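Endo-arabinase (Bacteroides thetaiotaomicron, PDB 5C0P) probably hydrolyses O-glycosidic bonds in the breakdown of L-arabinan, as a family 43 glycoside hydrolase. Local coordinates at residues G234-A239 and G245-E250; F151-L156 and E162-R167; S222-R225 and K230-I233. One frame throughout, in Å; residues are numbered along the deposited sequence.

The three contacts are local and antiparallel, and they follow one another in series along the chain, with no nesting or crossing. Interaction 2 comes first, closing the eight-residue connection 154-161, which contains helix 155-158, between strands 147-153 and 162-168. Interaction 3 then closes the connection 225-230 between strands 217-224 and 231-238. Interaction 1 follows directly on the same strand 231-238, closing the loop whose residues 240-244 lie between its segments. Interactions 3 and 1 thus build three successive strands of one sheet, from its middle to its outer edge. Interaction 2 belongs to a different sheet, its centre 16 to 17 Å from the other two centres, consistent with separate blades of the family 43 five-bladed propeller.

Interaction 1. Residues G234-A239 and G245-E250; sequences GQAVSA and GPWVQE
Val-237 and Val-248 form the hydrogen-bonded pair of an antiparallel beta hairpin in which strand 248-249 closes one edge of a four-stranded sheet, consistent with a propeller blade. The pair is doubly hydrogen-bonded: Val-237 N reaches Val-248 O at 2.9 Å, and Val-248 N reaches Val-237 O at 2.9 Å. A third backbone bond, Glu-250 N to Gln-235 O, measures 3.0 Å and is almost straight at the hydrogen (172°). Between them Ala-236 faces Gln-249 in a non-hydrogen-bonded pair, its CB 3.6 Å from Gln-249 OE1, an oxygen hydrogen-bonded to Trp-221 NE1. Nearer the turn, Ser-238 CB lies over one face of the Trp-247 six-membered ring, 3.6 Å from the centroid and 6° off the normal, a CH-pi contact. The indole NE1 is hydrogen-bonded to Val-243 O in the turn. With Ser-238 OG opposite the backbone N (chi1 179°), the hydroxyl turns to the Gly-245 end; it hydrogen-bonds Asn-242 O, and one water donates to both Ser-238 OG and Pro-246 O. A second water accepts from Gln-235 N and can donate to Glu-250 O. The strands are thus joined by backbone bonds and water bridges, while direct side-chain contact rests largely on carbon atoms.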
loop_
_atom_site.group_PDB
_atom_site.type_symbol
_atom_site.label_atom_id
_atom_site.label_comp_id
_atom_site.label_asym_id
_atom_site.label_seq_id
_atom_site.Cartn_x
_atom_site.Cartn_y
_atom_site.Cartn_z
ATOM N N GLY A 234 -10.896 6.475 -0.104
ATOM C CA GLY A 234 -11.089 7.868 -0.456
ATOM C C GLY A 234 -10.075 8.262 -1.509
ATOM O O GLY A 234 -9.075 7.553 -1.737
ATOM N N GLN A 235 -10.335 9.372 -2.183
ATOM C CA GLN A 235 -9.367 9.885 -3.140
ATOM C C GLN A 235 -9.131 11.368 -2.911
ATOM O O GLN A 235 -10.001 12.078 -2.398
ATOM C CB GLN A 235 -9.813 9.621 -4.587
ATOM C CG GLN A 235 -11.037 10.399 -5.033
ATOM C CD GLN A 235 -11.421 10.101 -6.475
ATOM O OE1 GLN A 235 -10.556 9.866 -7.328
ATOM N NE2 GLN A 235 -12.719 10.108 -6.753
ATOM N N ALA A 236 -7.931 11.812 -3.266
ATOM C CA ALA A 236 -7.571 13.222 -3.209
ATOM C C ALA A 236 -6.810 13.557 -4.471
ATOM O O ALA A 236 -6.147 12.693 -5.047
ATOM C CB ALA A 236 -6.722 13.511 -1.987
ATOM N N VAL A 237 -6.911 14.802 -4.915
ATOM C CA VAL A 237 -6.278 15.206 -6.159
ATOM C C VAL A 237 -5.260 16.312 -5.892
ATOM O O VAL A 237 -5.529 17.243 -5.132
ATOM C CB VAL A 237 -7.323 15.702 -7.184
ATOM C CG1 VAL A 237 -6.642 16.299 -8.412
ATOM C CG2 VAL A 237 -8.247 14.553 -7.595
ATOM N N SER A 238 -4.078 16.178 -6.489
ATOM C CA SER A 238 -3.113 17.273 -6.522
ATOM C C SER A 238 -3.021 17.779 -7.955
ATOM O O SER A 238 -2.291 17.217 -8.780
ATOM C CB SER A 238 -1.743 16.821 -6.025
ATOM O OG SER A 238 -0.814 17.896 -6.084
ATOM N N ALA A 239 -3.771 18.840 -8.240
ATOM C CA ALA A 239 -3.860 19.406 -9.585
ATOM C C ALA A 239 -2.547 20.044 -10.003
ATOM O O ALA A 239 -2.288 20.233 -11.194
ATOM C CB ALA A 239 -4.977 20.424 -9.643
ATOM N N GLY A 245 1.414 18.388 -2.750
ATOM C CA GLY A 245 0.078 18.966 -2.757
ATOM C C GLY A 245 0.005 20.332 -3.427
ATOM O O GLY A 245 0.841 20.657 -4.272
ATOM N N PRO A 246 -1.006 21.145 -3.073
ATOM C CA PRO A 246 -2.039 20.808 -2.083
ATOM C C PRO A 246 -2.973 19.697 -2.555
ATOM O O PRO A 246 -3.332 19.592 -3.735
ATOM C CB PRO A 246 -2.810 22.120 -1.926
ATOM C CG PRO A 246 -2.631 22.821 -3.238
ATOM C CD PRO A 246 -1.226 22.472 -3.675
ATOM N N TRP A 247 -3.329 18.836 -1.611
ATOM C CA TRP A 247 -4.234 17.738 -1.881
ATOM C C TRP A 247 -5.672 18.148 -1.562
ATOM O O TRP A 247 -5.967 18.645 -0.473
ATOM C CB TRP A 247 -3.808 16.529 -1.052
ATOM C CG TRP A 247 -2.518 15.950 -1.529
ATOM C CD1 TRP A 247 -1.266 16.185 -1.024
ATOM C CD2 TRP A 247 -2.349 15.054 -2.626
ATOM N NE1 TRP A 247 -0.330 15.482 -1.749
ATOM C CE2 TRP A 247 -0.974 14.776 -2.736
ATOM C CE3 TRP A 247 -3.232 14.460 -3.533
ATOM C CZ2 TRP A 247 -0.459 13.913 -3.707
ATOM C CZ3 TRP A 247 -2.720 13.608 -4.503
ATOM C CH2 TRP A 247 -1.350 13.342 -4.580
ATOM N N VAL A 248 -6.563 17.962 -2.528
ATOM C CA VAL A 248 -7.967 18.299 -2.337
ATOM C C VAL A 248 -8.752 16.996 -2.214
ATOM O O VAL A 248 -8.772 16.188 -3.151
ATOM C CB VAL A 248 -8.511 19.149 -3.503
ATOM C CG1 VAL A 248 -10.020 19.363 -3.366
ATOM C CG2 VAL A 248 -7.777 20.497 -3.580
ATOM N N GLN A 249 -9.364 16.782 -1.049
ATOM C CA GLN A 249 -10.126 15.563 -0.780
ATOM C C GLN A 249 -11.471 15.566 -1.493
ATOM O O GLN A 249 -12.207 16.554 -1.443
ATOM C CB GLN A 249 -10.373 15.408 0.722
ATOM C CG GLN A 249 -9.112 15.504 1.578
ATOM C CD GLN A 249 -8.169 14.344 1.357
ATOM O OE1 GLN A 249 -8.590 13.231 1.027
ATOM N NE2 GLN A 249 -6.873 14.594 1.545
ATOM N N GLU A 250 -11.805 14.455 -2.141
ATOM C CA GLU A 250 -13.137 14.296 -2.700
ATOM C C GLU A 250 -14.083 13.930 -1.571
ATOM O O GLU A 250 -13.713 13.191 -0.666
ATOM C CB GLU A 250 -13.139 13.222 -3.781
ATOM C CG GLU A 250 -12.589 13.703 -5.099
ATOM C CD GLU A 250 -13.428 14.812 -5.693
ATOM O OE1 GLU A 250 -14.640 14.598 -5.916
ATOM O OE2 GLU A 250 -12.884 15.908 -5.932
HETATM O O HOH W 1 -10.663 11.572 0.362
HETATM O O HOH W 2 -12.899 10.562 -1.502
HETATM O O HOH W 3 -2.245 20.584 -6.135
#

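Interaction 2. Residues F151-L156 and E162-R167; sequences FCREWL and EIYAQR
Phe-151 and Tyr-164 face each other as a hydrogen-bonded pair of two antiparallel strands, in a sheet consistent with a propeller blade, and both of their backbone polar groups are used. Tyr-164 N donates to Phe-151 O at 2.8 Å, close to linear at the hydrogen (171°), and Phe-151 N returns a bond to Tyr-164 O of 3.0 Å. Two residues on, Arg-153 N donates to Glu-162 O at 2.9 Å, approaching from above the carbonyl plane; the same oxygen also accepts from Thr-204 OG1. The reverse bond, Glu-162 N to Arg-153 O, is weak at 3.4 Å. Among the side chains, Tyr-164 OH gives its proton to Glu-162 OE1 over 2.6 Å, meeting the carboxylate from out of its plane. Arg-153 runs alongside Glu-162, but the charged ends stay beyond salt-bridge range. Its extended chain instead carries NE to a salt bridge with Glu-157, and its guanidinium has a cation-pi contact with Trp-132. Phe-151 turns one ring face to Tyr-164 CB, 3.8 Å from the centroid, while the two rings are nearly parallel but slid apart. The Cys-152 side chain lies about 4 Å from that of Asp-136, predicted to tune the catalytic Glu. The short bond from Tyr-164 OH probably restrains the rotation of the Glu-162 carboxylate, whose side chain lies about 4 Å from a bound magnesium ion, beyond coordinating distance.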
loop_
_atom_site.group_PDB
_atom_site.type_symbol
_atom_site.label_atom_id
_atom_site.label_comp_id
_atom_site.label_asym_id
_atom_site.label_seq_id
_atom_site.Cartn_x
_atom_site.Cartn_y
_atom_site.Cartn_z
ATOM N N PHE A 151 3.868 7.376 3.406
ATOM C CA PHE A 151 3.591 6.547 4.572
ATOM C C PHE A 151 2.587 7.188 5.507
ATOM O O PHE A 151 2.297 8.386 5.411
ATOM C CB PHE A 151 4.878 6.154 5.323
ATOM C CG PHE A 151 5.605 7.305 5.968
ATOM C CD1 PHE A 151 5.314 7.694 7.270
ATOM C CD2 PHE A 151 6.604 7.984 5.275
ATOM C CE1 PHE A 151 6.003 8.743 7.863
ATOM C CE2 PHE A 151 7.299 9.034 5.863
ATOM C CZ PHE A 151 7.000 9.415 7.157
ATOM N N CYS A 152 2.063 6.375 6.414
ATOM C CA CYS A 152 1.153 6.863 7.443
ATOM C C CYS A 152 1.867 6.953 8.768
ATOM O O CYS A 152 2.699 6.107 9.102
ATOM C CB CYS A 152 0.008 5.875 7.631
ATOM S SG CYS A 152 -0.970 5.622 6.162
ATOM N N ARG A 153 1.528 7.976 9.540
ATOM C CA ARG A 153 1.925 8.011 10.928
ATOM C C ARG A 153 0.667 7.654 11.689
ATOM O O ARG A 153 -0.359 8.337 11.563
ATOM C CB ARG A 153 2.433 9.389 11.327
ATOM C CG ARG A 153 3.191 9.340 12.616
ATOM C CD ARG A 153 3.733 10.677 13.042
ATOM N NE ARG A 153 4.196 10.565 14.417
ATOM C CZ ARG A 153 4.625 11.586 15.142
ATOM N NH1 ARG A 153 4.648 12.801 14.616
ATOM N NH2 ARG A 153 5.028 11.390 16.389
ATOM N N GLU A 154 0.754 6.582 12.464
ATOM C CA GLU A 154 -0.419 5.930 13.044
ATOM C C GLU A 154 -1.264 6.803 13.970
ATOM O O GLU A 154 -0.750 7.487 14.855
ATOM C CB GLU A 154 -0.018 4.632 13.752
ATOM C CG GLU A 154 -1.165 3.635 13.850
ATOM C CD GLU A 154 -0.711 2.210 14.119
ATOM O OE1 GLU A 154 0.511 1.964 14.230
ATOM O OE2 GLU A 154 -1.593 1.331 14.209
ATOM N N TRP A 155 -2.573 6.732 13.766
ATOM C CA TRP A 155 -3.533 7.547 14.502
ATOM C C TRP A 155 -3.535 7.313 16.007
ATOM O O TRP A 155 -3.920 8.197 16.769
ATOM C CB TRP A 155 -4.933 7.333 13.935
ATOM C CG TRP A 155 -5.495 5.983 14.254
ATOM C CD1 TRP A 155 -5.188 4.795 13.647
ATOM C CD2 TRP A 155 -6.465 5.686 15.260
ATOM N NE1 TRP A 155 -5.910 3.775 14.226
ATOM C CE2 TRP A 155 -6.703 4.298 15.211
ATOM C CE3 TRP A 155 -7.158 6.459 16.191
ATOM C CZ2 TRP A 155 -7.606 3.669 16.071
ATOM C CZ3 TRP A 155 -8.057 5.831 17.040
ATOM C CH2 TRP A 155 -8.272 4.451 16.973
ATOM N N LEU A 156 -3.108 6.131 16.444
ATOM C CA LEU A 156 -3.027 5.850 17.869
ATOM C C LEU A 156 -2.021 6.781 18.547
ATOM O O LEU A 156 -2.114 7.040 19.746
ATOM C CB LEU A 156 -2.634 4.392 18.104
ATOM C CG LEU A 156 -3.779 3.415 17.832
ATOM C CD1 LEU A 156 -3.356 1.989 18.134
ATOM C CD2 LEU A 156 -4.992 3.800 18.655
ATOM N N GLU A 162 -2.112 10.766 10.042
ATOM C CA GLU A 162 -1.343 11.615 9.146
ATOM C C GLU A 162 -0.777 10.811 7.979
ATOM O O GLU A 162 -0.454 9.637 8.123
ATOM C CB GLU A 162 -0.204 12.276 9.927
ATOM C CG GLU A 162 -0.705 13.263 11.001
ATOM C CD GLU A 162 0.383 13.780 11.931
ATOM O OE1 GLU A 162 1.555 13.353 11.816
ATOM O OE2 GLU A 162 0.056 14.630 12.795
ATOM N N ILE A 163 -0.662 11.452 6.824
ATOM C CA ILE A 163 0.014 10.857 5.678
ATOM C C ILE A 163 1.163 11.774 5.249
ATOM O O ILE A 163 0.992 13.001 5.163
ATOM C CB ILE A 163 -0.971 10.591 4.512
ATOM C CG1 ILE A 163 -1.868 9.411 4.883
ATOM C CG2 ILE A 163 -0.216 10.298 3.217
ATOM C CD1 ILE A 163 -2.981 9.109 3.884
ATOM N N TYR A 164 2.329 11.165 5.014
ATOM C CA TYR A 164 3.570 11.882 4.681
ATOM C C TYR A 164 4.144 11.449 3.345
ATOM O O TYR A 164 3.945 10.313 2.924
ATOM C CB TYR A 164 4.656 11.626 5.729
ATOM C CG TYR A 164 4.403 12.319 7.035
ATOM C CD1 TYR A 164 3.587 11.744 7.994
ATOM C CD2 TYR A 164 4.987 13.549 7.313
ATOM C CE1 TYR A 164 3.337 12.393 9.189
ATOM C CE2 TYR A 164 4.740 14.206 8.505
ATOM C CZ TYR A 164 3.921 13.617 9.442
ATOM O OH TYR A 164 3.678 14.266 10.636
ATOM N N ALA A 165 4.879 12.355 2.704
ATOM C CA ALA A 165 5.719 12.000 1.563
ATOM C C ALA A 165 7.172 12.374 1.845
ATOM O O ALA A 165 7.452 13.328 2.581
ATOM C CB ALA A 165 5.240 12.693 0.302
ATOM N N GLN A 166 8.099 11.641 1.234
ATOM C CA GLN A 166 9.514 11.924 1.417
ATOM C C GLN A 166 10.280 11.341 0.238
ATOM O O GLN A 166 10.009 10.208 -0.151
ATOM C CB GLN A 166 9.995 11.268 2.716
ATOM C CG GLN A 166 11.355 11.741 3.199
ATOM C CD GLN A 166 11.697 11.191 4.559
ATOM O OE1 GLN A 166 11.024 10.291 5.073
ATOM N NE2 GLN A 166 12.759 11.719 5.152
ATOM N N ARG A 167 11.236 12.079 -0.324
ATOM C CA ARG A 167 12.044 11.494 -1.403
ATOM C C ARG A 167 12.906 10.351 -0.883
ATOM O O ARG A 167 13.397 10.387 0.256
ATOM C CB ARG A 167 12.934 12.533 -2.090
ATOM C CG ARG A 167 12.189 13.484 -3.032
ATOM C CD ARG A 167 13.188 14.236 -3.918
ATOM N NE ARG A 167 12.539 15.155 -4.859
ATOM C CZ ARG A 167 11.959 14.768 -5.994
ATOM N NH1 ARG A 167 11.945 13.475 -6.318
ATOM N NH2 ARG A 167 11.384 15.663 -6.795
#

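Interaction 3. Residues S222-R225 and K230-I233; sequences SSFR and KYAI
Ser-222 through Arg-225 pair with Lys-230 through Ile-233 across a beta hairpin. Of the backbone bonds, Arg-225 N to Lys-230 O is 2.8 Å, and Ala-232 N to Ser-223 O is 2.9 Å but bent at the hydrogen (136°). The return bond, Ser-223 N to Ala-232 O, is weak at 3.4 Å. A side-chain bond supplements it: Ser-222 OG donates to Ala-232 O at 2.9 Å, coming from above the carbonyl plane, while itself accepting from His-261 N. Aromatic contact follows on the Phe-224 and Tyr-231 face. Tyr-231 CD1 lies over one face of the Phe-224 ring, 3.7 Å from CZ and toward the rim, with the ring planes inclined at 45°. Because Tyr-231 CG stands opposite its backbone N (chi1 -164°), its ring runs back along strand 217-224, bringing OH to 3.6 Å from Ser-222 CB and to a hydrogen bond with Asp-205. Aliphatic contact comes on the Ser-223 and Ala-232 face, where Arg-225 CG is 3.6 Å from Ala-232 CB. Arg-225 NH2 and Lys-230 NZ, like charges, are 4.4 Å apart; the arginine makes a salt bridge with Asp-228 and the lysine hydrogen-bonds Ser-256 O. Within the sheet, strand 205-211 flanks strand 217-224. Beyond the hairpin lies strand 260-266, whose His-261, a magnesium ligand, touches Tyr-231, while Ile-233 reaches Ala-262 there and Ile-274 and Tyr-276 on strand 272-278.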
loop_
_atom_site.group_PDB
_atom_site.type_symbol
_atom_site.label_atom_id
_atom_site.label_comp_id
_atom_site.label_asym_id
_atom_site.label_seq_id
_atom_site.Cartn_x
_atom_site.Cartn_y
_atom_site.Cartn_z
ATOM N N SER A 222 -7.184 4.966 2.685
ATOM C CA SER A 222 -8.335 4.413 3.391
ATOM C C SER A 222 -8.522 4.931 4.807
ATOM O O SER A 222 -7.559 5.257 5.509
ATOM C CB SER A 222 -8.268 2.888 3.423
ATOM O OG SER A 222 -8.594 2.351 2.153
ATOM N N SER A 223 -9.789 4.979 5.208
ATOM C CA SER A 223 -10.200 5.326 6.560
ATOM C C SER A 223 -11.604 4.789 6.773
ATOM O O SER A 223 -12.108 4.024 5.957
ATOM C CB SER A 223 -10.152 6.846 6.768
ATOM O OG SER A 223 -10.165 7.166 8.144
ATOM N N PHE A 224 -12.240 5.187 7.869
ATOM C CA PHE A 224 -13.612 4.766 8.149
ATOM C C PHE A 224 -14.587 5.903 7.886
ATOM O O PHE A 224 -14.272 7.062 8.145
ATOM C CB PHE A 224 -13.718 4.243 9.586
ATOM C CG PHE A 224 -12.961 2.973 9.800
ATOM C CD1 PHE A 224 -11.610 2.999 10.129
ATOM C CD2 PHE A 224 -13.581 1.747 9.601
ATOM C CE1 PHE A 224 -10.902 1.814 10.294
ATOM C CE2 PHE A 224 -12.881 0.562 9.769
ATOM C CZ PHE A 224 -11.539 0.599 10.114
ATOM N N ARG A 225 -15.768 5.563 7.367
ATOM C CA ARG A 225 -16.784 6.548 6.988
ATOM C C ARG A 225 -17.609 6.993 8.177
ATOM O O ARG A 225 -17.993 6.169 9.009
ATOM C CB ARG A 225 -17.759 5.950 5.970
ATOM C CG ARG A 225 -17.117 5.451 4.713
ATOM C CD ARG A 225 -18.088 5.503 3.546
ATOM N NE ARG A 225 -19.294 4.688 3.708
ATOM C CZ ARG A 225 -20.115 4.420 2.698
ATOM N NH1 ARG A 225 -19.832 4.894 1.492
ATOM N NH2 ARG A 225 -21.200 3.678 2.879
ATOM N N LYS A 230 -18.208 2.119 7.929
ATOM C CA LYS A 230 -17.507 1.225 6.997
ATOM C C LYS A 230 -16.092 1.677 6.666
ATOM O O LYS A 230 -15.803 2.868 6.565
ATOM C CB LYS A 230 -18.290 1.074 5.693
ATOM C CG LYS A 230 -19.530 0.211 5.810
ATOM C CD LYS A 230 -20.282 0.170 4.493
ATOM C CE LYS A 230 -21.512 -0.710 4.597
ATOM N NZ LYS A 230 -22.388 -0.557 3.405
ATOM N N TYR A 231 -15.208 0.706 6.473
ATOM C CA TYR A 231 -13.896 0.974 5.920
ATOM C C TYR A 231 -14.136 1.368 4.474
ATOM O O TYR A 231 -15.084 0.873 3.841
ATOM C CB TYR A 231 -13.082 -0.307 5.979
ATOM C CG TYR A 231 -11.584 -0.180 5.801
ATOM C CD1 TYR A 231 -10.844 0.758 6.512
ATOM C CD2 TYR A 231 -10.905 -1.051 4.954
ATOM C CE1 TYR A 231 -9.453 0.831 6.359
ATOM C CE2 TYR A 231 -9.530 -0.996 4.804
ATOM C CZ TYR A 231 -8.813 -0.048 5.495
ATOM O OH TYR A 231 -7.447 -0.008 5.347
ATOM N N ALA A 232 -13.305 2.255 3.941
ATOM C CA ALA A 232 -13.556 2.776 2.601
ATOM C C ALA A 232 -12.304 3.287 1.938
ATOM O O ALA A 232 -11.263 3.476 2.586
ATOM C CB ALA A 232 -14.601 3.890 2.653
ATOM N N ILE A 233 -12.426 3.508 0.630
ATOM C CA ILE A 233 -11.375 4.107 -0.178
ATOM C C ILE A 233 -11.774 5.544 -0.468
ATOM O O ILE A 233 -12.878 5.805 -0.989
ATOM C CB ILE A 233 -11.236 3.380 -1.527
ATOM C CG1 ILE A 233 -11.070 1.869 -1.313
ATOM C CG2 ILE A 233 -10.076 3.972 -2.328
ATOM C CD1 ILE A 233 -11.317 1.053 -2.584
#